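Local coordinates for antibiotic resistance protein (PDB 2VLI) that probably transfers a phosphate group to tunicamycin and so gives the bacterium resistance to this antibiotic, at residues P6-N11 and E163-Q168; I86-T89 and R93-M96; V117-L122 and G133-R138; A43-T48 and G53-H58. All blocks are in the same frame, centred on the assembly; numbering follows the deposited sequence.

Contact 1: P6-N11 and E163-Q168; sequences PIIWIN and EQIAAQ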
loop_
_atom_site.group_PDB
_atom_site.type_symbol
_atom_site.label_atom_id
_atom_site.label_comp_id
_atom_site.label_asym_id
_atom_site.label_seq_id
_atom_site.Cartn_x
_atom_site.Cartn_y
_atom_site.Cartn_z
ATOM N N PRO A 6 -26.038 -13.193 -0.341
ATOM C CA PRO A 6 -24.770 -12.620 0.126
ATOM C C PRO A 6 -23.610 -12.710 -0.868
ATOM O O PRO A 6 -23.469 -13.700 -1.559
ATOM C CB PRO A 6 -24.432 -13.465 1.355
ATOM C CG PRO A 6 -25.720 -14.084 1.768
ATOM C CD PRO A 6 -26.477 -14.313 0.499
ATOM N N ILE A 7 -22.770 -11.680 -0.883
ATOM C CA ILE A 7 -21.512 -11.687 -1.657
ATOM C C ILE A 7 -20.323 -11.817 -0.699
ATOM O O ILE A 7 -20.152 -10.973 0.194
ATOM C CB ILE A 7 -21.404 -10.420 -2.542
ATOM C CG1 ILE A 7 -22.585 -10.395 -3.538
ATOM C CG2 ILE A 7 -20.077 -10.394 -3.325
ATOM C CD1 ILE A 7 -22.664 -9.135 -4.390
ATOM N N ILE A 8 -19.532 -12.882 -0.845
ATOM C CA ILE A 8 -18.375 -13.123 0.043
ATOM C C ILE A 8 -17.106 -12.826 -0.754
ATOM O O ILE A 8 -16.794 -13.535 -1.665
ATOM C CB ILE A 8 -18.363 -14.545 0.588
ATOM C CG1 ILE A 8 -19.705 -14.877 1.236
ATOM C CG2 ILE A 8 -17.279 -14.748 1.577
ATOM C CD1 ILE A 8 -19.913 -16.371 1.450
ATOM N N TRP A 9 -16.412 -11.756 -0.390
ATOM C CA TRP A 9 -15.340 -11.181 -1.174
ATOM C C TRP A 9 -14.076 -11.417 -0.365
ATOM O O TRP A 9 -13.957 -10.935 0.752
ATOM C CB TRP A 9 -15.635 -9.704 -1.325
ATOM C CG TRP A 9 -14.571 -8.875 -1.969
ATOM C CD1 TRP A 9 -13.400 -8.463 -1.405
ATOM C CD2 TRP A 9 -14.628 -8.252 -3.263
ATOM N NE1 TRP A 9 -12.715 -7.654 -2.262
ATOM C CE2 TRP A 9 -13.449 -7.488 -3.409
ATOM C CE3 TRP A 9 -15.564 -8.250 -4.304
ATOM C CZ2 TRP A 9 -13.154 -6.768 -4.570
ATOM C CZ3 TRP A 9 -15.264 -7.503 -5.471
ATOM C CH2 TRP A 9 -14.073 -6.792 -5.592
ATOM N N ILE A 10 -13.174 -12.215 -0.897
ATOM C CA ILE A 10 -12.033 -12.685 -0.154
ATOM C C ILE A 10 -10.715 -12.308 -0.833
ATOM O O ILE A 10 -10.370 -12.842 -1.890
ATOM C CB ILE A 10 -12.086 -14.230 0.018
ATOM C CG1 ILE A 10 -13.372 -14.620 0.731
ATOM C CG2 ILE A 10 -10.826 -14.735 0.777
ATOM C CD1 ILE A 10 -13.736 -16.115 0.610
ATOM N N ASN A 11 -9.980 -11.387 -0.219
ATOM C CA ASN A 11 -8.708 -10.946 -0.710
ATOM C C ASN A 11 -7.616 -11.707 0.021
ATOM O O ASN A 11 -7.726 -11.961 1.210
ATOM C CB ASN A 11 -8.540 -9.462 -0.472
ATOM C CG ASN A 11 -7.271 -8.907 -1.103
ATOM O OD1 ASN A 11 -6.778 -9.419 -2.116
ATOM N ND2 ASN A 11 -6.708 -7.899 -0.475
ATOM N N GLU A 163 -14.897 -21.935 7.663
ATOM C CA GLU A 163 -15.863 -21.985 8.748
ATOM C C GLU A 163 -15.952 -20.642 9.508
ATOM O O GLU A 163 -17.031 -20.180 9.836
ATOM C CB GLU A 163 -15.495 -23.141 9.718
ATOM C CG GLU A 163 -15.971 -24.510 9.163
ATOM C CD GLU A 163 -15.310 -25.752 9.789
ATOM O OE1 GLU A 163 -14.422 -25.632 10.672
ATOM O OE2 GLU A 163 -15.684 -26.867 9.359
ATOM N N GLN A 164 -14.788 -20.051 9.740
ATOM C CA GLN A 164 -14.610 -18.743 10.362
ATOM C C GLN A 164 -15.285 -17.644 9.543
ATOM O O GLN A 164 -16.002 -16.810 10.074
ATOM C CB GLN A 164 -13.101 -18.481 10.457
ATOM C CG GLN A 164 -12.687 -17.242 11.237
ATOM C CD GLN A 164 -13.298 -17.233 12.573
ATOM O OE1 GLN A 164 -13.326 -18.261 13.249
ATOM N NE2 GLN A 164 -13.823 -16.085 12.984
ATOM N N ILE A 165 -15.083 -17.684 8.229
ATOM C CA ILE A 165 -15.695 -16.715 7.327
ATOM C C ILE A 165 -17.188 -16.885 7.312
ATOM O O ILE A 165 -17.940 -15.912 7.464
ATOM C CB ILE A 165 -15.122 -16.827 5.919
ATOM C CG1 ILE A 165 -13.667 -16.362 5.928
ATOM C CG2 ILE A 165 -15.997 -16.013 4.934
ATOM C CD1 ILE A 165 -12.904 -16.570 4.672
ATOM N N ALA A 166 -17.653 -18.122 7.184
ATOM C CA ALA A 166 -19.090 -18.346 7.264
ATOM C C ALA A 166 -19.710 -17.865 8.584
ATOM O O ALA A 166 -20.773 -17.281 8.564
ATOM C CB ALA A 166 -19.443 -19.816 7.003
ATOM N N ALA A 167 -19.076 -18.139 9.721
ATOM C CA ALA A 167 -19.579 -17.663 11.036
ATOM C C ALA A 167 -19.694 -16.143 11.091
ATOM O O ALA A 167 -20.673 -15.595 11.581
ATOM C CB ALA A 167 -18.659 -18.167 12.219
ATOM N N GLN A 168 -18.677 -15.457 10.581
ATOM C CA GLN A 168 -18.679 -14.000 10.609
ATOM C C GLN A 168 -19.849 -13.455 9.802
ATOM O O GLN A 168 -20.530 -12.549 10.261
ATOM C CB GLN A 168 -17.322 -13.440 10.165
ATOM C CG GLN A 168 -16.251 -13.798 11.164
ATOM C CD GLN A 168 -15.004 -12.895 11.193
ATOM O OE1 GLN A 168 -13.933 -13.358 11.561
ATOM N NE2 GLN A 168 -15.167 -11.605 10.905
#
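Similar first torsions in I8, I10 and I165 (chi1 -53°, -58° and -69°) put each CG2 methyl anti to its own backbone N and send the longer CG1-CD1 branch off on the side opposite the carbonyl carbon. Through both branches of I165 helix 158-169 packs against strand 7-11, the middle strand of the parallel sheet in this P-loop NTPase fold. I8 and I10, two residues apart on the strand, both point toward the helix, where I165 alone meets the pair. Its gamma methyl lies on that of I8, with 3.8 Å between I165 CG2 and I8 CG2, while its CD1 turns to I10. In both pairs the side chains cross obliquely, and no hydrogen bond joins the segments. All three isoleucines are buried. The layer continues through T21 of helix 20-28, which touches I10 and I165, through L25 of the same helix, which touches I10, and through F109 of strand 107-112, which lies against I165. The second apolar touch is a looser meeting of branch ends, with I10 CD1 4.2 Å from I165 CD1.

Contact 2: I86-T89 and R93-M96; sequences ISDT and RRLM
I86 and L95 meet by the ends of their side chains: the single methyl L95 CD1 rests 3.8 Å from I86 CG1 and 3.9 Å from I86 CD1. Beside this buried apolar pair a backbone bond of 3.0 Å runs from R93 N to T89 O, with an N-H...O angle of 154°, closing the first turn of helix 89-101. R93 CB lies 3.6 Å from the same oxygen, T89 O. With CG anti to the backbone N (chi1 177°) and the chain bent at its next two bonds, the R93 guanidinium is carried away from I86-T89 to a salt bridge with D137 of the second subunit. In the next shell, the backbone N of I86 is hydrogen-bonded to N11 OD1, and the I86 side chain touches W61; L95 is backed by I62 and M65 of helix 61-75 and by W9. T89 OG1 is hydrogen-bonded to E141 and Q146 of its own chain, while D88, at the N-cap, accepts from R91 N through OD1, an oxygen whose place is less sure. Taken together, this is an N-capped helix start following strand 80-84, part of the strand-to-helix succession of the P-loop NTPase fold, here also at the subunit interface.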
loop_
_atom_site.group_PDB
_atom_site.type_symbol
_atom_site.label_atom_id
_atom_site.label_comp_id
_atom_site.label_asym_id
_atom_site.label_seq_id
_atom_site.Cartn_x
_atom_site.Cartn_y
_atom_site.Cartn_z
ATOM N N ILE A 86 -5.389 -8.459 -4.259
ATOM C CA ILE A 86 -5.107 -7.055 -4.482
ATOM C C ILE A 86 -4.232 -6.575 -3.311
ATOM O O ILE A 86 -4.553 -6.825 -2.171
ATOM C CB ILE A 86 -6.358 -6.204 -4.496
ATOM C CG1 ILE A 86 -7.306 -6.612 -5.651
ATOM C CG2 ILE A 86 -5.995 -4.731 -4.587
ATOM C CD1 ILE A 86 -6.910 -6.102 -6.988
ATOM N N SER A 87 -3.182 -5.820 -3.645
ATOM C CA SER A 87 -2.216 -5.284 -2.675
ATOM C C SER A 87 -2.213 -3.775 -2.619
ATOM O O SER A 87 -1.856 -3.216 -1.577
ATOM C CB SER A 87 -0.812 -5.802 -3.031
ATOM O OG SER A 87 -0.460 -5.559 -4.420
ATOM N N ASP A 88 -2.619 -3.142 -3.712
ATOM C CA ASP A 88 -2.637 -1.695 -3.936
ATOM C C ASP A 88 -3.782 -1.131 -3.120
ATOM O O ASP A 88 -4.924 -1.520 -3.301
ATOM C CB ASP A 88 -2.830 -1.384 -5.464
ATOM C CG ASP A 88 -2.672 0.121 -5.831
ATOM O OD1 ASP A 88 -3.623 0.942 -5.681
ATOM O OD2 ASP A 88 -1.584 0.521 -6.329
ATOM N N THR A 89 -3.457 -0.227 -2.201
ATOM C CA THR A 89 -4.438 0.443 -1.410
ATOM C C THR A 89 -5.357 1.272 -2.318
ATOM O O THR A 89 -6.553 1.338 -2.129
ATOM C CB THR A 89 -3.748 1.354 -0.379
ATOM O OG1 THR A 89 -3.138 0.532 0.624
ATOM C CG2 THR A 89 -4.745 2.328 0.207
ATOM N N ARG A 93 -9.370 0.715 -2.774
ATOM C CA ARG A 93 -10.372 1.719 -2.497
ATOM C C ARG A 93 -11.317 1.869 -3.669
ATOM O O ARG A 93 -12.493 2.046 -3.495
ATOM C CB ARG A 93 -9.742 3.080 -2.129
ATOM C CG ARG A 93 -10.792 4.187 -1.901
ATOM C CD ARG A 93 -12.067 3.784 -1.092
ATOM N NE ARG A 93 -11.883 3.632 0.360
ATOM C CZ ARG A 93 -12.154 4.567 1.270
ATOM N NH1 ARG A 93 -12.605 5.764 0.891
ATOM N NH2 ARG A 93 -11.972 4.303 2.569
ATOM N N ARG A 94 -10.750 1.826 -4.864
ATOM C CA ARG A 94 -11.473 1.994 -6.132
ATOM C C ARG A 94 -12.554 0.923 -6.247
ATOM O O ARG A 94 -13.713 1.221 -6.552
ATOM C CB ARG A 94 -10.497 1.924 -7.313
ATOM C CG ARG A 94 -9.775 3.277 -7.625
ATOM C CD ARG A 94 -9.312 3.389 -9.123
ATOM N NE ARG A 94 -8.078 2.632 -9.393
ATOM C CZ ARG A 94 -6.848 3.018 -9.043
ATOM N NH1 ARG A 94 -6.646 4.171 -8.405
ATOM N NH2 ARG A 94 -5.800 2.228 -9.317
ATOM N N LEU A 95 -12.138 -0.309 -5.968
ATOM C CA LEU A 95 -13.025 -1.435 -5.873
ATOM C C LEU A 95 -14.095 -1.272 -4.818
ATOM O O LEU A 95 -15.244 -1.501 -5.083
ATOM C CB LEU A 95 -12.209 -2.718 -5.639
ATOM C CG LEU A 95 -11.421 -3.337 -6.800
ATOM C CD1 LEU A 95 -10.343 -4.335 -6.292
ATOM C CD2 LEU A 95 -12.361 -4.089 -7.783
HETATM N N MSE A 96 -13.715 -0.829 -3.608
HETATM C CA MSE A 96 -14.669 -0.682 -2.556
HETATM C C MSE A 96 -15.670 0.414 -2.913
HETATM O O MSE A 96 -16.836 0.215 -2.739
HETATM C CB MSE A 96 -13.983 -0.426 -1.175
HETATM C CG MSE A 96 -13.244 -1.602 -0.534
HETATM SE SE MSE A 96 -14.144 -3.347 -0.331
HETATM C CE MSE A 96 -13.398 -4.241 -1.947
#

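Contact 3: V117-L122 and G133-R138; sequences VVLERL and GTVEDR
V135 projects from helix 132-142 toward helix 115-123, where V118, L119 and L122 receive it, each at a different inclination. V118 and V135 run antiparallel alongside one another, and their CG1 methyls touch at 3.9 Å. L119 comes at a slant: its CD2 reaches over the branch point of V135, 3.7 Å from V135 CG2 and 4.0 Å from V135 CB, although the CB of L119 sets out along the flank of the interface. L122 instead meets V135 end on, L122 CD1 lying 3.8 Å from V135 CG2. The first torsion of V135 (chi1 174°) explains this division of work. It places CG1 anti to the backbone N, facing V118, and CG2 anti to the carbonyl carbon, where it touches both leucine methyls. One valine thus supplies all of the 133-138 side of a purely apolar contact. The short helical segments approach to 10.7 Å between axes, with 126° between their directions, so they run roughly against each other but strongly inclined. Part of the chain between the helices is not modelled, consistent with a mobile lid as in related P-loop kinases. In the chain the two helices follow strand 107-112 and precede strand 150-152. R138 packs on T89 of the second subunit, V135 also touches L115, and V118 packs on L139 and on P13 and A113 of the neighbouring loops.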
loop_
_atom_site.group_PDB
_atom_site.type_symbol
_atom_site.label_atom_id
_atom_site.label_comp_id
_atom_site.label_asym_id
_atom_site.label_seq_id
_atom_site.Cartn_x
_atom_site.Cartn_y
_atom_site.Cartn_z
ATOM N N VAL A 117 3.911 -19.935 5.124
ATOM C CA VAL A 117 2.831 -20.513 4.331
ATOM C C VAL A 117 2.787 -19.877 2.943
ATOM O O VAL A 117 2.637 -20.586 1.920
ATOM C CB VAL A 117 1.498 -20.429 5.058
ATOM C CG1 VAL A 117 0.260 -20.670 4.110
ATOM C CG2 VAL A 117 1.509 -21.380 6.273
ATOM N N VAL A 118 2.966 -18.562 2.888
ATOM C CA VAL A 118 2.972 -17.874 1.603
ATOM C C VAL A 118 4.226 -18.252 0.793
ATOM O O VAL A 118 4.138 -18.526 -0.399
ATOM C CB VAL A 118 2.870 -16.358 1.750
ATOM C CG1 VAL A 118 2.903 -15.716 0.380
ATOM C CG2 VAL A 118 1.576 -15.973 2.491
ATOM N N LEU A 119 5.378 -18.265 1.436
ATOM C CA LEU A 119 6.608 -18.552 0.753
ATOM C C LEU A 119 6.571 -19.964 0.219
ATOM O O LEU A 119 7.020 -20.212 -0.884
ATOM C CB LEU A 119 7.789 -18.431 1.691
ATOM C CG LEU A 119 8.252 -17.036 2.012
ATOM C CD1 LEU A 119 9.368 -17.167 3.009
ATOM C CD2 LEU A 119 8.649 -16.307 0.722
ATOM N N GLU A 120 6.034 -20.874 1.009
ATOM C CA GLU A 120 5.949 -22.283 0.606
ATOM C C GLU A 120 4.977 -22.496 -0.572
ATOM O O GLU A 120 5.243 -23.285 -1.475
ATOM C CB GLU A 120 5.592 -23.146 1.823
ATOM C CG GLU A 120 6.745 -23.189 2.856
ATOM C CD GLU A 120 6.363 -23.686 4.268
ATOM O OE1 GLU A 120 7.283 -24.150 4.984
ATOM O OE2 GLU A 120 5.180 -23.585 4.678
ATOM N N ARG A 121 3.865 -21.776 -0.584
ATOM C CA ARG A 121 2.952 -21.839 -1.716
ATOM C C ARG A 121 3.590 -21.329 -3.017
ATOM O O ARG A 121 3.416 -21.950 -4.096
ATOM C CB ARG A 121 1.672 -21.068 -1.417
ATOM C CG ARG A 121 0.685 -21.856 -0.540
ATOM C CD ARG A 121 0.218 -23.106 -1.283
ATOM N NE ARG A 121 -0.900 -23.786 -0.633
ATOM C CZ ARG A 121 -1.375 -24.984 -0.995
ATOM N NH1 ARG A 121 -0.828 -25.664 -2.011
ATOM N NH2 ARG A 121 -2.408 -25.509 -0.325
ATOM N N LEU A 122 4.331 -20.224 -2.915
ATOM C CA LEU A 122 4.990 -19.625 -4.077
ATOM C C LEU A 122 6.100 -20.515 -4.657
ATOM O O LEU A 122 6.424 -20.435 -5.849
ATOM C CB LEU A 122 5.576 -18.223 -3.735
ATOM C CG LEU A 122 4.632 -17.064 -3.431
ATOM C CD1 LEU A 122 5.387 -15.867 -2.835
ATOM C CD2 LEU A 122 3.893 -16.637 -4.677
ATOM N N GLY A 133 11.878 -10.538 1.593
ATOM C CA GLY A 133 11.569 -9.152 1.905
ATOM C C GLY A 133 10.398 -8.615 1.119
ATOM O O GLY A 133 9.571 -7.885 1.646
ATOM N N THR A 134 10.288 -9.019 -0.142
ATOM C CA THR A 134 9.214 -8.497 -0.997
ATOM C C THR A 134 7.878 -9.106 -0.576
ATOM O O THR A 134 6.838 -8.425 -0.592
ATOM C CB THR A 134 9.554 -8.759 -2.498
ATOM O OG1 THR A 134 10.720 -7.998 -2.839
ATOM C CG2 THR A 134 8.420 -8.359 -3.437
ATOM N N VAL A 135 7.904 -10.395 -0.219
ATOM C CA VAL A 135 6.730 -11.102 0.287
ATOM C C VAL A 135 6.298 -10.492 1.637
ATOM O O VAL A 135 5.120 -10.179 1.836
ATOM C CB VAL A 135 7.023 -12.632 0.424
ATOM C CG1 VAL A 135 5.873 -13.367 1.089
ATOM C CG2 VAL A 135 7.410 -13.251 -1.004
ATOM N N GLU A 136 7.267 -10.336 2.556
ATOM C CA GLU A 136 6.983 -9.782 3.850
ATOM C C GLU A 136 6.430 -8.365 3.716
ATOM O O GLU A 136 5.493 -8.043 4.424
ATOM C CB GLU A 136 8.193 -9.832 4.785
ATOM C CG GLU A 136 7.877 -9.242 6.161
ATOM C CD GLU A 136 6.945 -10.087 7.060
ATOM O OE1 GLU A 136 6.417 -11.131 6.647
ATOM O OE2 GLU A 136 6.737 -9.673 8.244
ATOM N N ASP A 137 6.929 -7.557 2.780
ATOM C CA ASP A 137 6.406 -6.192 2.562
ATOM C C ASP A 137 4.923 -6.274 2.230
ATOM O O ASP A 137 4.160 -5.496 2.701
ATOM C CB ASP A 137 7.044 -5.482 1.368
ATOM C CG ASP A 137 8.443 -5.015 1.607
ATOM O OD1 ASP A 137 8.844 -4.824 2.786
ATOM O OD2 ASP A 137 9.133 -4.773 0.565
ATOM N N ARG A 138 4.550 -7.216 1.345
ATOM C CA ARG A 138 3.183 -7.396 0.946
ATOM C C ARG A 138 2.281 -7.793 2.103
ATOM O O ARG A 138 1.160 -7.297 2.233
ATOM C CB ARG A 138 3.052 -8.472 -0.160
ATOM C CG ARG A 138 1.651 -8.646 -0.630
ATOM C CD ARG A 138 1.441 -7.955 -1.973
ATOM N NE ARG A 138 2.036 -6.607 -1.984
ATOM C CZ ARG A 138 3.010 -6.191 -2.799
ATOM N NH1 ARG A 138 3.477 -4.940 -2.690
ATOM N NH2 ARG A 138 3.524 -7.008 -3.735
#

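Contact 4: A43-T48 and G53-H58; sequences ALRKLT and GDPQEH
T48 and H58 make the polar part of this contact. H58 NE2 donates a hydrogen bond of 2.9 Å to T48 OG1, which sits at the ring edge close to the imidazole plane. The same hydroxyl passes its own proton to L44 O, 2.6 Å from OG1, near the C-terminal end of helix 38-46. Holding OG1 beside the backbone N, the T48 torsion (chi1 -53°) lets this one atom serve both bonds. The other ring nitrogen, ND1, is hydrogen-bonded to M60 N, just before helix 61-75. The 53-58 side is shaped by an Asx turn, in which D54 OD1 accepts from Q56 N at 3.1 Å.

Apolar contacts flank these bonds. L44 lies over one face of the H58 ring in a CH-pi contact, its CB 4.0 Å from the ring centroid and 19° off the normal. Farther out, R45 CD passes 4.3 Å from P55 CG, while the ring of F51 also meets H58.

Gripped at both nitrogens and covered by L44, the imidazole has little freedom to rotate; with NE2 donating and ND1 turned to a backbone N-H, the bonding pattern fits a ring that is probably neutral, with its proton on NE2.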
loop_
_atom_site.group_PDB
_atom_site.type_symbol
_atom_site.label_atom_id
_atom_site.label_comp_id
_atom_site.label_asym_id
_atom_site.label_seq_id
_atom_site.Cartn_x
_atom_site.Cartn_y
_atom_site.Cartn_z
ATOM N N ALA A 43 -9.990 -11.197 -20.886
ATOM C CA ALA A 43 -10.771 -10.640 -21.991
ATOM C C ALA A 43 -10.168 -9.321 -22.357
ATOM O O ALA A 43 -9.837 -9.065 -23.523
ATOM C CB ALA A 43 -12.226 -10.457 -21.560
ATOM N N LEU A 44 -9.937 -8.476 -21.362
ATOM C CA LEU A 44 -9.385 -7.167 -21.680
ATOM C C LEU A 44 -7.956 -7.174 -22.270
ATOM O O LEU A 44 -7.595 -6.338 -23.127
ATOM C CB LEU A 44 -9.468 -6.284 -20.455
ATOM C CG LEU A 44 -10.896 -5.922 -20.048
ATOM C CD1 LEU A 44 -10.851 -5.479 -18.576
ATOM C CD2 LEU A 44 -11.536 -4.819 -20.949
ATOM N N ARG A 45 -7.126 -8.083 -21.812
ATOM C CA ARG A 45 -5.802 -8.187 -22.384
ATOM C C ARG A 45 -5.881 -8.543 -23.888
ATOM O O ARG A 45 -5.180 -7.954 -24.676
ATOM C CB ARG A 45 -4.916 -9.147 -21.590
ATOM C CG ARG A 45 -5.003 -10.626 -21.898
ATOM C CD ARG A 45 -3.761 -11.394 -21.361
ATOM N NE ARG A 45 -3.271 -12.295 -22.391
ATOM C CZ ARG A 45 -3.832 -13.456 -22.721
ATOM N NH1 ARG A 45 -4.900 -13.891 -22.067
ATOM N NH2 ARG A 45 -3.320 -14.192 -23.708
ATOM N N LYS A 46 -6.763 -9.465 -24.275
ATOM C CA LYS A 46 -6.937 -9.865 -25.687
ATOM C C LYS A 46 -7.605 -8.827 -26.613
ATOM O O LYS A 46 -7.476 -8.880 -27.829
ATOM C CB LYS A 46 -7.743 -11.142 -25.702
ATOM C CG LYS A 46 -6.963 -12.302 -25.058
ATOM C CD LYS A 46 -7.791 -13.551 -25.039
ATOM C CE LYS A 46 -7.177 -14.602 -24.124
ATOM N NZ LYS A 46 -8.025 -15.837 -23.958
ATOM N N LEU A 47 -8.322 -7.898 -26.020
ATOM C CA LEU A 47 -9.101 -6.884 -26.734
ATOM C C LEU A 47 -8.399 -5.535 -26.806
ATOM O O LEU A 47 -8.966 -4.574 -27.316
ATOM C CB LEU A 47 -10.437 -6.684 -25.998
ATOM C CG LEU A 47 -11.498 -7.773 -26.087
ATOM C CD1 LEU A 47 -12.716 -7.390 -25.257
ATOM C CD2 LEU A 47 -11.928 -8.029 -27.556
ATOM N N THR A 48 -7.195 -5.433 -26.249
ATOM C CA THR A 48 -6.496 -4.172 -26.158
ATOM C C THR A 48 -5.187 -4.156 -26.991
ATOM O O THR A 48 -4.286 -4.980 -26.751
ATOM C CB THR A 48 -6.179 -3.847 -24.707
ATOM O OG1 THR A 48 -7.387 -3.927 -23.935
ATOM C CG2 THR A 48 -5.607 -2.409 -24.593
ATOM N N GLY A 53 1.706 -6.349 -19.230
ATOM C CA GLY A 53 1.648 -6.237 -17.780
ATOM C C GLY A 53 0.457 -6.956 -17.203
ATOM O O GLY A 53 -0.170 -7.763 -17.862
ATOM N N ASP A 54 0.174 -6.656 -15.944
ATOM C CA ASP A 54 -0.879 -7.290 -15.189
ATOM C C ASP A 54 -2.228 -6.894 -15.806
ATOM O O ASP A 54 -2.550 -5.725 -15.861
ATOM C CB ASP A 54 -0.775 -6.786 -13.752
ATOM C CG ASP A 54 -1.684 -7.501 -12.769
ATOM O OD1 ASP A 54 -2.508 -8.386 -13.129
ATOM O OD2 ASP A 54 -1.536 -7.149 -11.576
ATOM N N PRO A 55 -3.007 -7.875 -16.263
ATOM C CA PRO A 55 -4.372 -7.621 -16.746
ATOM C C PRO A 55 -5.218 -6.863 -15.738
ATOM O O PRO A 55 -5.981 -6.008 -16.136
ATOM C CB PRO A 55 -4.927 -9.029 -16.968
ATOM C CG PRO A 55 -3.772 -9.821 -17.313
ATOM C CD PRO A 55 -2.663 -9.301 -16.407
ATOM N N GLN A 56 -5.030 -7.129 -14.439
ATOM C CA GLN A 56 -5.802 -6.440 -13.410
ATOM C C GLN A 56 -5.366 -5.019 -13.179
ATOM O O GLN A 56 -5.949 -4.329 -12.354
ATOM C CB GLN A 56 -5.778 -7.198 -12.087
ATOM C CG GLN A 56 -6.169 -8.634 -12.230
ATOM C CD GLN A 56 -6.537 -9.265 -10.903
ATOM O OE1 GLN A 56 -5.991 -8.890 -9.843
ATOM N NE2 GLN A 56 -7.489 -10.214 -10.944
ATOM N N GLU A 57 -4.393 -4.556 -13.948
ATOM C CA GLU A 57 -4.045 -3.129 -14.011
ATOM C C GLU A 57 -4.637 -2.418 -15.221
ATOM O O GLU A 57 -4.409 -1.221 -15.404
ATOM C CB GLU A 57 -2.525 -2.960 -14.052
ATOM C CG GLU A 57 -1.786 -3.765 -12.988
ATOM C CD GLU A 57 -1.644 -3.065 -11.653
ATOM O OE1 GLU A 57 -2.142 -1.914 -11.518
ATOM O OE2 GLU A 57 -1.033 -3.685 -10.728
ATOM N N HIS A 58 -5.395 -3.141 -16.048
ATOM C CA HIS A 58 -6.060 -2.529 -17.198
ATOM C C HIS A 58 -7.045 -1.511 -16.649
ATOM O O HIS A 58 -7.813 -1.826 -15.752
ATOM C CB HIS A 58 -6.778 -3.595 -18.010
ATOM C CG HIS A 58 -7.340 -3.098 -19.311
ATOM N ND1 HIS A 58 -8.338 -2.146 -19.387
ATOM C CD2 HIS A 58 -7.021 -3.409 -20.590
ATOM C CE1 HIS A 58 -8.626 -1.916 -20.656
ATOM N NE2 HIS A 58 -7.850 -2.681 -21.406
#

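From the N terminus, strand 7-11 opens contact 1, which closes only at helix 158-169 and so encloses the other three. Within that span contacts 4, 2 and 3 follow in series, and none cross. Contact 4 (43-48 with 53-58) brings the loop before helix 61-75 back against the end of helix 38-46. Contact 2 (86-89 with 93-96) shapes the exit from strand 80-84 into helix 89-101, and contact 3 (117-122 with 133-138) pairs two helices across an incompletely modelled loop. Contact 2 touches each of the others, near W9 and N11, Q56 and R138, whereas contacts 1, 3 and 4 do not meet. Contacts 2 and 3 both border the second subunit.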